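Local coordinates for porin (Rhodobacter blasticus, PDB 3PRN), which forms homotrimeric outer-membrane channels that let small hydrophilic solutes of up to about 0.6 kDa diffuse passively, at residues T87-V92 with N191-V196. The protein carries 1 engineered substitution. Numbering follows the deposited sequence.
Sequences TAFDSV and NDIAFV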
ATOM      1  N   THR A  87      -7.976  21.681  -4.893  1.00 21.36           N
ATOM      2  CA  THR A  87      -7.839  23.127  -5.148  1.00 21.32           C
ATOM      3  C   THR A  87      -9.100  23.724  -5.780  1.00 21.16           C
ATOM      4  O   THR A  87      -9.977  23.056  -6.336  1.00 20.48           O
ATOM      5  CB  THR A  87      -6.677  23.388  -6.105  1.00 21.71           C
ATOM      6  OG1 THR A  87      -6.900  22.705  -7.329  1.00 21.47           O
ATOM      7  CG2 THR A  87      -5.331  22.919  -5.548  1.00 21.37           C
ATOM      8  N   ALA A  88      -9.199  25.049  -5.617  1.00 20.71           N
ATOM      9  CA  ALA A  88     -10.410  25.714  -6.109  1.00 21.28           C
ATOM     10  C   ALA A  88     -10.670  25.567  -7.592  1.00 21.45           C
ATOM     11  O   ALA A  88     -11.784  25.188  -8.013  1.00 21.00           O
ATOM     12  CB  ALA A  88     -10.351  27.184  -5.683  1.00 22.06           C
ATOM     13  N   PHE A  89      -9.654  25.734  -8.434  1.00 21.63           N
ATOM     14  CA  PHE A  89      -9.891  25.669  -9.884  1.00 22.86           C
ATOM     15  C   PHE A  89     -10.279  24.253 -10.313  1.00 22.75           C
ATOM     16  O   PHE A  89     -10.983  24.060 -11.315  1.00 23.10           O
ATOM     17  CB  PHE A  89      -8.605  26.117 -10.596  1.00 24.26           C
ATOM     18  CG  PHE A  89      -8.788  26.551 -12.031  1.00 25.97           C
ATOM     19  CD1 PHE A  89      -9.270  27.851 -12.302  1.00 27.00           C
ATOM     20  CD2 PHE A  89      -8.486  25.715 -13.082  1.00 25.78           C
ATOM     21  CE1 PHE A  89      -9.432  28.273 -13.636  1.00 28.20           C
ATOM     22  CE2 PHE A  89      -8.666  26.108 -14.421  1.00 26.82           C
ATOM     23  CZ  PHE A  89      -9.141  27.399 -14.674  1.00 27.27           C
ATOM     24  N   ASP A  90      -9.818  23.260  -9.545  1.00 22.92           N
ATOM     25  CA  ASP A  90     -10.115  21.873  -9.880  1.00 22.12           C
ATOM     26  C   ASP A  90     -11.428  21.447  -9.252  1.00 22.88           C
ATOM     27  O   ASP A  90     -11.973  20.454  -9.731  1.00 21.32           O
ATOM     28  CB  ASP A  90      -8.954  20.970  -9.422  1.00 24.32           C
ATOM     29  CG  ASP A  90      -9.030  19.519  -9.946  1.00 24.13           C
ATOM     30  OD1 ASP A  90      -9.050  19.288 -11.145  1.00 20.88           O
ATOM     31  OD2 ASP A  90      -9.052  18.573  -9.123  1.00 26.43           O
ATOM     32  N   SER A  91     -11.930  22.137  -8.220  1.00 21.64           N
ATOM     33  CA  SER A  91     -13.151  21.625  -7.597  1.00 23.58           C
ATOM     34  C   SER A  91     -14.460  22.290  -7.995  1.00 23.73           C
ATOM     35  O   SER A  91     -15.497  21.697  -7.733  1.00 23.92           O
ATOM     36  CB  SER A  91     -13.001  21.833  -6.059  1.00 24.28           C
ATOM     37  OG  SER A  91     -11.844  21.103  -5.634  1.00 25.69           O
ATOM     38  N   VAL A  92     -14.464  23.470  -8.603  1.00 23.84           N
ATOM     39  CA  VAL A  92     -15.681  24.136  -8.985  1.00 23.91           C
ATOM     40  C   VAL A  92     -16.515  23.263  -9.927  1.00 23.86           C
ATOM     41  O   VAL A  92     -15.982  22.417 -10.657  1.00 23.54           O
ATOM     42  CB  VAL A  92     -15.553  25.377  -9.912  1.00 26.91           C
ATOM     43  CG1 VAL A  92     -15.735  26.701  -9.167  1.00 27.59           C
ATOM     44  CG2 VAL A  92     -14.190  25.470 -10.602  1.00 25.03           C
ATOM     45  N   ASN A 191       1.224  33.272 -14.005  1.00 33.52           N
ATOM     46  CA  ASN A 191       0.304  32.387 -14.754  1.00 31.82           C
ATOM     47  C   ASN A 191      -1.058  32.560 -14.114  1.00 31.98           C
ATOM     48  O   ASN A 191      -1.404  31.767 -13.216  1.00 31.58           O
ATOM     49  CB  ASN A 191       0.847  30.961 -14.622  1.00 29.83           C
ATOM     50  CG  ASN A 191       0.029  29.961 -15.395  1.00 31.80           C
ATOM     51  OD1 ASN A 191      -0.556  30.281 -16.435  1.00 30.73           O
ATOM     52  ND2 ASN A 191      -0.041  28.714 -14.876  1.00 30.66           N
ATOM     53  N   ASP A 192      -1.803  33.610 -14.415  1.00 30.55           N
ATOM     54  CA  ASP A 192      -3.067  33.859 -13.762  1.00 30.35           C
ATOM     55  C   ASP A 192      -4.203  33.352 -14.645  1.00 29.89           C
ATOM     56  O   ASP A 192      -4.295  33.695 -15.838  1.00 30.25           O
ATOM     57  CB  ASP A 192      -3.262  35.318 -13.358  1.00 32.70           C
ATOM     58  CG  ASP A 192      -2.088  35.873 -12.583  1.00 35.98           C
ATOM     59  OD1 ASP A 192      -1.455  35.187 -11.759  1.00 34.03           O
ATOM     60  OD2 ASP A 192      -1.709  37.064 -12.842  1.00 39.13           O
ATOM     61  N   ILE A 193      -5.029  32.448 -14.104  1.00 28.33           N
ATOM     62  CA  ILE A 193      -6.018  31.802 -14.957  1.00 26.91           C
ATOM     63  C   ILE A 193      -7.418  32.055 -14.459  1.00 25.81           C
ATOM     64  O   ILE A 193      -7.613  32.407 -13.293  1.00 25.74           O
ATOM     65  CB  ILE A 193      -5.692  30.290 -15.092  1.00 26.02           C
ATOM     66  CG1 ILE A 193      -5.773  29.579 -13.712  1.00 26.14           C
ATOM     67  CG2 ILE A 193      -4.324  30.144 -15.736  1.00 23.03           C
ATOM     68  CD1 ILE A 193      -5.540  28.064 -13.853  1.00 26.26           C
ATOM     69  N   ALA A 194      -8.419  31.918 -15.321  1.00 25.50           N
ATOM     70  CA  ALA A 194      -9.776  32.224 -14.861  1.00 25.41           C
ATOM     71  C   ALA A 194     -10.777  31.403 -15.667  1.00 25.08           C
ATOM     72  O   ALA A 194     -10.490  31.031 -16.786  1.00 25.48           O
ATOM     73  CB  ALA A 194     -10.146  33.695 -15.003  1.00 26.60           C
ATOM     74  N   PHE A 195     -11.918  31.187 -15.092  1.00 25.04           N
ATOM     75  CA  PHE A 195     -12.974  30.419 -15.683  1.00 25.75           C
ATOM     76  C   PHE A 195     -14.322  31.050 -15.363  1.00 26.06           C
ATOM     77  O   PHE A 195     -14.590  31.494 -14.239  1.00 27.22           O
ATOM     78  CB  PHE A 195     -12.954  28.994 -15.073  1.00 24.74           C
ATOM     79  CG  PHE A 195     -14.252  28.248 -15.131  1.00 24.45           C
ATOM     80  CD1 PHE A 195     -14.825  27.919 -16.363  1.00 23.79           C
ATOM     81  CD2 PHE A 195     -14.845  27.745 -13.971  1.00 24.54           C
ATOM     82  CE1 PHE A 195     -15.976  27.153 -16.440  1.00 24.75           C
ATOM     83  CE2 PHE A 195     -16.023  27.015 -14.035  1.00 22.68           C
ATOM     84  CZ  PHE A 195     -16.572  26.671 -15.257  1.00 23.00           C
ATOM     85  N   VAL A 196     -15.213  31.018 -16.349  1.00 26.29           N
ATOM     86  CA  VAL A 196     -16.587  31.430 -16.075  1.00 26.88           C
ATOM     87  C   VAL A 196     -17.442  30.464 -16.903  1.00 27.03           C
ATOM     88  O   VAL A 196     -17.069  30.219 -18.056  1.00 26.41           O
ATOM     89  CB  VAL A 196     -16.892  32.861 -16.570  1.00 30.04           C
ATOM     90  CG1 VAL A 196     -18.364  33.121 -16.324  1.00 30.59           C
ATOM     91  CG2 VAL A 196     -16.055  33.888 -15.799  1.00 30.65           C
TER
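Phe89 reaches from the short helix 88-91 to the wall of the 16-stranded antiparallel porin barrel, where it meets Ile193, Ala194 and Phe195 of strand 193-200. This helix follows strand 78-83 and begins the long chain excursion that precedes strand 131-138; as in other 16-stranded porins, this excursion probably folds inward to narrow the pore. CG of Phe89 stands anti to the backbone N (chi1 -161°), which carries the ring away from the helix and across to the strand. From CB outward, CG, then CD1 and CD2, CE1 and CE2, and last CZ all lie within about 4.0 Å of Ile193 CD1, CE2 being closest at 3.7 Å. The methyl sits over the ring centre, 3.6 Å from the centroid and 7° off the normal, a CH-pi contact. CE1 also reaches Ile193 CG1 and, 3.9 Å away, Phe195 CB; at the ring edge, near its plane, lies the carbonyl carbon of Ala194. Ala180 and Thr182 of the adjacent strand 175-183 also touch the Phe89 side chain, and Phe114 packs against its ring edge-to-face. Cutting Phe89 back to an alanine would probably open a gap between helix and wall and leave Ile193 CD1 without its aromatic partner. No hydrogen bond links the two segments. Just past the helix, Val92 adds a further apolar contact: its CG2 lies 4.1 Å from CD2 of the Phe195 ring.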